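Local coordinates for Ser-thr phosphatase MSPP (Mycobacterium smegmatis, PDB 2JFR), which probably removes phosphate from phosphoserine and phosphothreonine residues of proteins as a metal-dependent phosphatase of the PPM (PP2C) family, at residues L75-L80 / R158-G163; G65-V70 / L106-G111; R211-V216 / T226-I231; L50-A55 / Q71-R76. One frame throughout, in Å; residues are numbered along the deposited sequence.

Contact 1: L75-L80 / R158-G163; sequences LRVFEL and RALGIG
A helix-against-loop contact joins the C-terminal part of helix 63-81 to the loop that leads into strand 169-172, an edge strand of one of the two sheets of the PP2C fold. Its main element is the ring of Phe78 lying against bare backbone. Gly163 CA sits over one face of that ring, 3.7 Å from its centroid and 15° off the normal, a CH-pi contact. At the ring's edge and in its plane lies the carbonyl oxygen of Gly161. The same oxygen takes a CA-H...O contact from Phe78 CA at 3.3 Å. With CG anti to the backbone N (chi1 179°), the ring swings out from the helix to lie against Gly163 CA, with its CD1 near Ile162 C and Gly163 N.

The preceding residue, Val77, points its CG1 at Gly161 CA, while its CG2 meets Leu160 CD2 at 3.9 Å, the two side chains crossing at about a right angle. Gly161, with no side chain, lets Val77 CG1 come within 3.6 Å of its CA, and its positive phi (92°) also suits glycine. Asn74, one turn back on the helix, bonds to Gly161 N and Gly163 O, fixing the loop where the ring meets it. The two segments themselves thus meet through dispersion and weak CH contacts, the closeness at Val77 resting on Gly161, while Asn74 of the same helix supplies the polar ties.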
# COMPACT_ATOMS: atom_id res chain seq x y z
N LEU A 75 -14.69 -8.86 -4.88
CA LEU A 75 -16.03 -9.16 -5.38
C LEU A 75 -16.99 -8.04 -4.99
O LEU A 75 -17.83 -7.66 -5.80
CB LEU A 75 -16.49 -10.52 -4.86
CG LEU A 75 -17.83 -10.97 -5.43
CD1 LEU A 75 -17.73 -11.13 -6.94
CD2 LEU A 75 -18.24 -12.27 -4.77
N ARG A 76 -16.89 -7.54 -3.80
CA ARG A 76 -17.83 -6.50 -3.35
C ARG A 76 -17.63 -5.24 -4.14
O ARG A 76 -18.61 -4.63 -4.58
CB ARG A 76 -17.70 -6.23 -1.84
CG ARG A 76 -18.80 -5.37 -1.30
CD ARG A 76 -20.16 -6.09 -1.31
NE ARG A 76 -21.32 -5.26 -1.53
CZ ARG A 76 -22.28 -5.38 -2.45
NH1 ARG A 76 -22.31 -6.34 -3.36
NH2 ARG A 76 -23.28 -4.49 -2.44
N VAL A 77 -16.39 -4.81 -4.37
CA VAL A 77 -16.15 -3.63 -5.20
C VAL A 77 -16.65 -3.84 -6.60
O VAL A 77 -17.27 -2.96 -7.18
CB VAL A 77 -14.70 -3.21 -5.13
CG1 VAL A 77 -14.45 -2.03 -6.07
CG2 VAL A 77 -14.27 -2.83 -3.71
N PHE A 78 -16.37 -5.02 -7.16
CA PHE A 78 -16.82 -5.28 -8.55
C PHE A 78 -18.36 -5.33 -8.63
O PHE A 78 -18.92 -4.77 -9.61
CB PHE A 78 -16.22 -6.57 -9.04
CG PHE A 78 -16.67 -6.90 -10.44
CD1 PHE A 78 -16.38 -6.06 -11.50
CD2 PHE A 78 -17.37 -8.04 -10.69
CE1 PHE A 78 -16.82 -6.33 -12.79
CE2 PHE A 78 -17.82 -8.37 -11.96
CZ PHE A 78 -17.50 -7.49 -13.01
N GLU A 79 -19.01 -5.90 -7.65
CA GLU A 79 -20.48 -5.89 -7.66
C GLU A 79 -21.01 -4.48 -7.57
O GLU A 79 -22.02 -4.15 -8.23
CB GLU A 79 -20.99 -6.72 -6.48
CG GLU A 79 -20.80 -8.22 -6.67
CD GLU A 79 -21.04 -9.00 -5.38
OE1 GLU A 79 -21.28 -8.38 -4.29
OE2 GLU A 79 -20.99 -10.28 -5.40
N LEU A 80 -20.38 -3.61 -6.83
CA LEU A 80 -20.87 -2.24 -6.72
C LEU A 80 -20.53 -1.34 -7.87
O LEU A 80 -21.36 -0.47 -8.19
CB LEU A 80 -20.29 -1.67 -5.43
CG LEU A 80 -20.95 -2.30 -4.17
CD1 LEU A 80 -20.11 -1.89 -2.97
CD2 LEU A 80 -22.42 -1.91 -4.03
N ARG A 158 -2.83 -4.97 -12.76
CA ARG A 158 -3.70 -5.71 -11.89
C ARG A 158 -4.36 -4.69 -10.96
O ARG A 158 -3.72 -3.73 -10.57
CB ARG A 158 -3.05 -6.76 -11.01
CG ARG A 158 -2.18 -7.78 -11.69
CD ARG A 158 -1.69 -8.85 -10.73
NE ARG A 158 -0.41 -9.37 -10.97
CZ ARG A 158 0.37 -10.09 -10.17
NH1 ARG A 158 -0.14 -10.47 -9.00
NH2 ARG A 158 1.58 -10.45 -10.56
N ALA A 159 -5.62 -4.93 -10.64
CA ALA A 159 -6.36 -4.04 -9.76
C ALA A 159 -7.48 -4.80 -9.14
O ALA A 159 -7.98 -5.78 -9.69
CB ALA A 159 -6.88 -2.83 -10.51
N LEU A 160 -7.93 -4.32 -7.99
CA LEU A 160 -9.05 -4.85 -7.28
C LEU A 160 -10.32 -4.13 -7.67
O LEU A 160 -10.37 -2.92 -7.83
CB LEU A 160 -8.73 -4.75 -5.79
CG LEU A 160 -9.70 -5.41 -4.83
CD1 LEU A 160 -9.02 -5.93 -3.59
CD2 LEU A 160 -10.83 -4.44 -4.46
N GLY A 161 -11.38 -4.93 -7.83
CA GLY A 161 -12.68 -4.41 -8.07
C GLY A 161 -13.10 -4.24 -9.51
O GLY A 161 -14.19 -3.75 -9.76
N ILE A 162 -12.26 -4.70 -10.47
CA ILE A 162 -12.52 -4.50 -11.91
C ILE A 162 -13.05 -5.74 -12.55
O ILE A 162 -13.49 -5.65 -13.74
CB ILE A 162 -11.28 -3.94 -12.65
CG1 ILE A 162 -10.14 -4.95 -12.75
CG2 ILE A 162 -10.86 -2.62 -12.04
CD1 ILE A 162 -9.09 -4.56 -13.73
N GLY A 163 -13.04 -6.85 -11.90
CA GLY A 163 -13.59 -8.09 -12.47
C GLY A 163 -13.70 -9.08 -11.33
O GLY A 163 -13.26 -8.81 -10.22

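Contact 2: G65-V70 / L106-G111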
# COMPACT_ATOMS: atom_id res chain seq x y z
N GLY A 65 -7.62 -16.60 5.84
CA GLY A 65 -8.65 -15.62 6.06
C GLY A 65 -8.37 -14.29 5.47
O GLY A 65 -9.27 -13.60 4.97
N LEU A 66 -7.13 -13.89 5.51
CA LEU A 66 -6.70 -12.65 4.86
C LEU A 66 -6.87 -12.75 3.38
O LEU A 66 -7.40 -11.83 2.73
CB LEU A 66 -5.24 -12.33 5.24
CG LEU A 66 -4.64 -11.10 4.59
CD1 LEU A 66 -5.45 -9.88 4.94
CD2 LEU A 66 -3.19 -10.95 4.94
N LEU A 67 -6.44 -13.86 2.81
CA LEU A 67 -6.59 -14.04 1.36
C LEU A 67 -8.05 -14.05 0.96
O LEU A 67 -8.45 -13.46 -0.05
CB LEU A 67 -5.86 -15.28 0.86
CG LEU A 67 -4.37 -15.19 0.98
CD1 LEU A 67 -3.76 -16.57 0.76
CD2 LEU A 67 -3.83 -14.19 -0.02
N GLU A 68 -8.89 -14.72 1.75
CA GLU A 68 -10.35 -14.74 1.53
C GLU A 68 -10.92 -13.32 1.61
O GLU A 68 -11.78 -12.96 0.82
CB GLU A 68 -11.06 -15.65 2.51
CG GLU A 68 -12.54 -15.79 2.22
CD GLU A 68 -13.00 -16.11 0.85
OE1 GLU A 68 -12.34 -16.69 -0.05
OE2 GLU A 68 -14.20 -15.82 0.54
N ALA A 69 -10.44 -12.55 2.56
CA ALA A 69 -10.95 -11.18 2.74
C ALA A 69 -10.60 -10.32 1.55
O ALA A 69 -11.39 -9.48 1.14
CB ALA A 69 -10.38 -10.60 4.02
N VAL A 70 -9.41 -10.53 0.96
CA VAL A 70 -9.05 -9.81 -0.24
C VAL A 70 -9.96 -10.22 -1.40
O VAL A 70 -10.40 -9.37 -2.17
CB VAL A 70 -7.57 -10.03 -0.55
CG1 VAL A 70 -7.19 -9.46 -1.94
CG2 VAL A 70 -6.70 -9.38 0.55
N LEU A 106 3.13 -11.23 6.79
CA LEU A 106 2.69 -11.54 5.43
C LEU A 106 2.22 -10.27 4.72
O LEU A 106 1.56 -9.44 5.34
CB LEU A 106 1.53 -12.55 5.52
CG LEU A 106 1.17 -13.27 4.19
CD1 LEU A 106 2.22 -14.28 3.85
CD2 LEU A 106 -0.16 -13.91 4.33
N VAL A 107 2.56 -10.17 3.46
CA VAL A 107 2.02 -9.11 2.57
C VAL A 107 1.20 -9.73 1.50
O VAL A 107 1.56 -10.77 0.90
CB VAL A 107 3.11 -8.19 2.03
CG1 VAL A 107 4.18 -8.91 1.22
CG2 VAL A 107 2.52 -7.03 1.22
N VAL A 108 0.06 -9.10 1.21
CA VAL A 108 -0.80 -9.43 0.07
C VAL A 108 -0.97 -8.14 -0.71
O VAL A 108 -1.34 -7.12 -0.13
CB VAL A 108 -2.14 -10.00 0.55
CG1 VAL A 108 -3.01 -10.34 -0.67
CG2 VAL A 108 -1.96 -11.19 1.45
N ASN A 109 -0.68 -8.16 -2.01
CA ASN A 109 -0.67 -6.91 -2.74
C ASN A 109 -1.12 -7.09 -4.17
O ASN A 109 -0.83 -8.06 -4.86
CB ASN A 109 0.69 -6.24 -2.68
CG ASN A 109 1.86 -7.07 -3.33
OD1 ASN A 109 2.36 -6.66 -4.38
ND2 ASN A 109 2.18 -8.15 -2.69
N ILE A 110 -1.84 -6.06 -4.62
CA ILE A 110 -2.31 -5.94 -5.99
C ILE A 110 -2.24 -4.49 -6.38
O ILE A 110 -2.77 -3.61 -5.67
CB ILE A 110 -3.71 -6.61 -6.12
CG1 ILE A 110 -4.08 -6.72 -7.60
CG2 ILE A 110 -4.75 -5.98 -5.24
CD1 ILE A 110 -5.30 -7.54 -7.86
N GLY A 111 -1.58 -4.19 -7.48
CA GLY A 111 -1.43 -2.85 -7.94
C GLY A 111 -0.05 -2.31 -7.61
O GLY A 111 0.93 -3.04 -7.71
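Leu66 meets Val108 tip to tip, its CD2 lying 3.7 Å from Val108 CG2, where helix 63-81 packs on one sheet of the PP2C alpha-beta-beta-alpha sandwich. The helix segment runs nearly parallel to strand 106-110, at 16° with 10.0 Å between the axes, a separation usual for a helix lying on a sheet and filled here by aliphatic side chains. Val108 is the central residue on the strand side, and three helix residues close round its two methyls. Leu67 comes in at a slant and brings CD2 to 3.8 Å from Val108 CG2, while Val70 lies antiparallel beside Val108, CG2 to CG1 4.0 Å. A beta-branched residue suits the place: with CG1 anti to the backbone N (chi1 -180°), Val108 presents CG1 to Val70 and Leu67, and CG2 to Leu66 and Leu67.

Strand alternation sends Leu106 and Val108 toward the helix, whereas Val107 and Asn109 face the other side of the sheet. On the helix, Leu66 and Val70 are one turn apart and both also touch Leu53 of helix 42-59; Leu67 reaches Val170 of the neighbouring strand 169-172. The contact ends near the start of the strand, where the CD2 methyls of Leu66 and Leu106 lie 4.3 Å apart.

Contact 3: R211-V216 / T226-I231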
# COMPACT_ATOMS: atom_id res chain seq x y z
N ARG A 211 3.84 12.23 9.06
CA ARG A 211 3.59 13.63 8.70
C ARG A 211 4.68 14.15 7.78
O ARG A 211 4.39 14.84 6.80
CB ARG A 211 3.49 14.44 9.97
CG ARG A 211 2.17 14.23 10.68
CD ARG A 211 2.16 14.98 12.00
NE ARG A 211 1.12 14.49 12.87
CZ ARG A 211 1.22 14.30 14.18
NH1 ARG A 211 2.32 14.53 14.89
NH2 ARG A 211 0.12 13.86 14.75
N ARG A 212 5.95 13.83 8.07
CA ARG A 212 7.03 14.29 7.23
C ARG A 212 6.95 13.67 5.84
O ARG A 212 7.27 14.34 4.86
CB ARG A 212 8.37 14.03 7.87
CG ARG A 212 8.54 14.85 9.17
CD ARG A 212 9.94 14.79 9.66
NE ARG A 212 10.95 15.28 8.75
CZ ARG A 212 12.17 14.71 8.68
NH1 ARG A 212 12.64 13.67 9.35
NH2 ARG A 212 12.92 15.29 7.82
N LEU A 213 6.53 12.42 5.74
CA LEU A 213 6.42 11.78 4.44
C LEU A 213 5.43 12.48 3.53
O LEU A 213 5.68 12.78 2.39
CB LEU A 213 6.07 10.31 4.56
CG LEU A 213 7.22 9.41 5.04
CD1 LEU A 213 6.71 8.12 5.59
CD2 LEU A 213 8.21 9.19 3.88
N VAL A 214 4.24 12.78 4.09
CA VAL A 214 3.28 13.44 3.21
C VAL A 214 3.72 14.88 2.98
O VAL A 214 3.47 15.39 1.87
CB VAL A 214 1.83 13.33 3.74
CG1 VAL A 214 1.41 11.87 3.83
CG2 VAL A 214 1.67 14.02 5.07
N GLU A 215 4.39 15.55 3.89
CA GLU A 215 4.94 16.88 3.61
C GLU A 215 5.97 16.85 2.51
O GLU A 215 5.96 17.73 1.66
CB GLU A 215 5.52 17.47 4.88
CG GLU A 215 4.47 17.77 5.96
CD GLU A 215 5.04 18.25 7.30
OE1 GLU A 215 6.31 18.31 7.41
OE2 GLU A 215 4.31 18.61 8.28
N VAL A 216 6.86 15.86 2.51
CA VAL A 216 7.84 15.75 1.46
C VAL A 216 7.13 15.63 0.09
O VAL A 216 7.50 16.29 -0.88
CB VAL A 216 8.77 14.57 1.72
CG1 VAL A 216 9.58 14.23 0.48
CG2 VAL A 216 9.68 14.92 2.90
N THR A 226 -1.18 11.14 -1.42
CA THR A 226 -0.14 10.33 -0.77
C THR A 226 -0.67 9.82 0.54
O THR A 226 -1.16 10.61 1.36
CB THR A 226 1.15 11.18 -0.55
OG1 THR A 226 1.65 11.58 -1.82
CG2 THR A 226 2.22 10.35 0.15
N THR A 227 -0.53 8.54 0.77
CA THR A 227 -0.98 7.88 2.00
C THR A 227 0.09 6.94 2.44
O THR A 227 0.63 6.19 1.64
CB THR A 227 -2.30 7.16 1.72
OG1 THR A 227 -3.24 8.13 1.26
CG2 THR A 227 -2.87 6.48 2.96
N VAL A 228 0.39 6.96 3.73
CA VAL A 228 1.47 6.19 4.31
C VAL A 228 1.00 5.55 5.62
O VAL A 228 0.28 6.15 6.42
CB VAL A 228 2.72 7.05 4.51
CG1 VAL A 228 3.33 7.45 3.20
CG2 VAL A 228 2.46 8.27 5.39
N VAL A 229 1.49 4.32 5.83
CA VAL A 229 1.28 3.58 7.07
C VAL A 229 2.66 3.09 7.49
O VAL A 229 3.35 2.40 6.72
CB VAL A 229 0.34 2.41 6.87
CG1 VAL A 229 0.20 1.61 8.17
CG2 VAL A 229 -1.01 2.88 6.37
N VAL A 230 3.07 3.46 8.72
CA VAL A 230 4.36 3.08 9.28
C VAL A 230 4.13 2.15 10.42
O VAL A 230 3.29 2.43 11.30
CB VAL A 230 5.15 4.35 9.69
CG1 VAL A 230 6.32 4.03 10.59
CG2 VAL A 230 5.64 5.07 8.48
N ILE A 231 4.89 1.07 10.48
CA ILE A 231 4.79 0.06 11.55
C ILE A 231 6.19 -0.18 12.09
O ILE A 231 7.10 -0.56 11.33
CB ILE A 231 4.22 -1.27 11.01
CG1 ILE A 231 2.92 -1.09 10.20
CG2 ILE A 231 4.01 -2.23 12.14
CD1 ILE A 231 2.79 -2.03 9.08
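Val228 stands between two neighbouring residues of the helix, Leu213 and Val214, and gives one methyl to each. Its CG1 is 4.2 Å from Leu213 CB, with Leu213 CD1 equally near, and its CG2 is 4.1 Å from Val214 CG1. The chi1 of -68° splits the methyls in this way, placing CG1 anti to the carbonyl carbon and CG2 in the crowded position between N and C. Two residues along the strand, Val230 CG2 meets Leu213 CD1 at 4.3 Å; two residues back, Thr226 offers its methyl CG2 to Val214 CG1 at 4.1 Å. The same Val214 methyl, CG1, also lies 3.8 Å from the carbonyl oxygen Thr226 O.

Threonine and valine suit this strand, since beta-branched residues are at ease in extended chain and present a methyl-rich surface to the helix. Here helix 206-219 lies on the outer side of the second sheet of the PP2C sandwich, and the short connection to strand 226-233 turns the chain back so that the two segments run antiparallel, at 157° and 8.4 Å between axes. That connection carries Asp224, a ligand of the manganese ion; the ion lies about 7 Å from the side chain of Thr226.

Further out, Val228 touches Leu182 and Ser184 of strand 180-184, and Val214 reaches Ala11 and Asp13 of strand 5-13, the two strands that flank 226-233. Leu213 also touches Ala200 and Ala201 of helix 194-201, to which Arg212 adds a salt bridge with Asp199.

Contact 4: L50-A55 / Q71-R76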
# COMPACT_ATOMS: atom_id res chain seq x y z
N LEU A 50 -11.30 -1.58 1.85
CA LEU A 50 -10.76 -1.68 3.21
C LEU A 50 -11.81 -2.05 4.23
O LEU A 50 -11.51 -2.79 5.17
CB LEU A 50 -10.00 -0.40 3.58
CG LEU A 50 -8.77 -0.11 2.75
CD1 LEU A 50 -8.03 1.07 3.36
CD2 LEU A 50 -7.86 -1.32 2.61
N LYS A 51 -13.04 -1.57 4.07
CA LYS A 51 -14.11 -1.96 4.98
C LYS A 51 -14.32 -3.46 4.91
O LYS A 51 -14.49 -4.15 5.93
CB LYS A 51 -15.38 -1.20 4.67
CG LYS A 51 -16.51 -1.43 5.62
CD LYS A 51 -17.76 -0.60 5.39
CE LYS A 51 -18.77 -0.73 6.55
NZ LYS A 51 -19.99 0.11 6.33
N THR A 52 -14.37 -3.98 3.70
CA THR A 52 -14.58 -5.41 3.51
C THR A 52 -13.38 -6.22 4.00
O THR A 52 -13.55 -7.27 4.63
CB THR A 52 -14.89 -5.71 2.05
OG1 THR A 52 -16.03 -4.97 1.59
CG2 THR A 52 -15.12 -7.19 1.78
N LEU A 53 -12.19 -5.75 3.73
CA LEU A 53 -10.98 -6.40 4.18
C LEU A 53 -10.97 -6.51 5.69
O LEU A 53 -10.70 -7.58 6.26
CB LEU A 53 -9.75 -5.61 3.75
CG LEU A 53 -8.43 -6.17 4.18
CD1 LEU A 53 -8.10 -7.48 3.45
CD2 LEU A 53 -7.35 -5.19 3.93
N SER A 54 -11.25 -5.41 6.37
CA SER A 54 -11.24 -5.36 7.82
C SER A 54 -12.22 -6.38 8.41
O SER A 54 -11.92 -7.14 9.31
CB SER A 54 -11.57 -3.97 8.29
OG SER A 54 -11.52 -3.92 9.70
N ALA A 55 -13.46 -6.38 7.85
CA ALA A 55 -14.46 -7.32 8.38
C ALA A 55 -14.08 -8.74 8.13
O ALA A 55 -14.27 -9.60 9.00
CB ALA A 55 -15.77 -6.95 7.72
N GLN A 71 -10.25 -11.51 -1.54
CA GLN A 71 -11.16 -11.97 -2.54
C GLN A 71 -12.53 -11.36 -2.34
O GLN A 71 -13.18 -10.93 -3.31
CB GLN A 71 -11.31 -13.48 -2.51
CG GLN A 71 -10.07 -14.28 -2.90
CD GLN A 71 -9.76 -14.09 -4.36
OE1 GLN A 71 -10.59 -14.14 -5.26
NE2 GLN A 71 -8.52 -13.86 -4.65
N GLN A 72 -13.02 -11.30 -1.11
CA GLN A 72 -14.32 -10.73 -0.86
C GLN A 72 -14.33 -9.24 -1.14
O GLN A 72 -15.32 -8.72 -1.65
CB GLN A 72 -14.71 -11.04 0.57
CG GLN A 72 -15.11 -12.51 0.75
CD GLN A 72 -16.12 -13.01 -0.33
OE1 GLN A 72 -17.18 -12.44 -0.55
NE2 GLN A 72 -15.76 -14.05 -1.13
N ALA A 73 -13.25 -8.55 -0.83
CA ALA A 73 -13.14 -7.13 -1.14
C ALA A 73 -13.24 -6.91 -2.66
O ALA A 73 -13.95 -6.03 -3.13
CB ALA A 73 -11.85 -6.54 -0.59
N ASN A 74 -12.51 -7.74 -3.42
CA ASN A 74 -12.60 -7.66 -4.88
C ASN A 74 -14.04 -7.82 -5.36
O ASN A 74 -14.51 -7.04 -6.18
CB ASN A 74 -11.69 -8.73 -5.49
CG ASN A 74 -11.76 -8.66 -6.98
OD1 ASN A 74 -11.32 -7.69 -7.57
ND2 ASN A 74 -12.35 -9.68 -7.59
N LEU A 75 -14.69 -8.86 -4.88
CA LEU A 75 -16.03 -9.16 -5.38
C LEU A 75 -16.99 -8.04 -4.99
O LEU A 75 -17.83 -7.66 -5.80
CB LEU A 75 -16.49 -10.52 -4.86
CG LEU A 75 -17.83 -10.97 -5.43
CD1 LEU A 75 -17.73 -11.13 -6.94
CD2 LEU A 75 -18.24 -12.27 -4.77
N ARG A 76 -16.89 -7.54 -3.80
CA ARG A 76 -17.83 -6.50 -3.35
C ARG A 76 -17.63 -5.24 -4.14
O ARG A 76 -18.61 -4.63 -4.58
CB ARG A 76 -17.70 -6.23 -1.84
CG ARG A 76 -18.80 -5.37 -1.30
CD ARG A 76 -20.16 -6.09 -1.31
NE ARG A 76 -21.32 -5.26 -1.53
CZ ARG A 76 -22.28 -5.38 -2.45
NH1 ARG A 76 -22.31 -6.34 -3.36
NH2 ARG A 76 -23.28 -4.49 -2.44
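Thr52 presses its methyl end onto the backbone of helix 63-81 beside Ala73. Its CG2 approaches Ala73 N and Ala73 CA, both at 3.5 Å, and so touches the main chain itself. The methyl is put there by chi1 of -57°, which sets CG2 anti to the backbone N and OG1 anti to the carbonyl carbon, beside that N. Ala73 CB also touches Thr52: it is 4.1 Å from both Thr52 CB and Thr52 CG2, and 4.4 Å from Leu53 N on the facing helix. Gln72 adds CB, 4.1 Å from Thr52 CG2, but its chain bends at chi2 and carries the amide away toward Glu68, which its NE2 bonds. At the other flank Arg76 crosses Thr52 at about a right angle, with the aliphatic carbons CB and CG each 4.0 Å from Thr52 OG1.

These are helices 42-59 and 63-81, joined by a short turn into a helical hairpin that lies on one sheet of the PP2C sandwich. The segments run at 147° to one another, and the axes come within 8.2 Å; Thr52 and Ala73 have CA atoms only 5.2 Å apart. Small residues fit so close a crossing, with alanine supplying just a methyl. Deeper in, Leu53 inserts among Leu66, Ala69 and Val70 and also reaches strands 23-28 and 31-38.

The hydroxyl of Thr52 is bonded to Thr48 O, one turn earlier in its own helix. With its polar atom satisfied there, threonine can act across the interface as an apolar residue, and the two helices meet without a hydrogen bond between these segments.

Following the chain, contact 4 closes first: helix 42-59 turns back into helix 63-81, so 50-55 meets 71-76 with 15 residues, mostly helical, between them. Contact 2 opens between those two segments, at 65-70, and closes on strand 106-110, so it crosses contact 4. Contact 1 starts at 75-80, sharing Leu75 and Arg76 with contact 4, and closes far on at 158-163, crossing contact 2 in turn. Helix 63-81 thus takes part in all three, tying its partner helix, a sheet strand and a loop together. Contact 3 follows in series, across the chain's centre, and joins helix 206-219 to the other sheet by a short local loop.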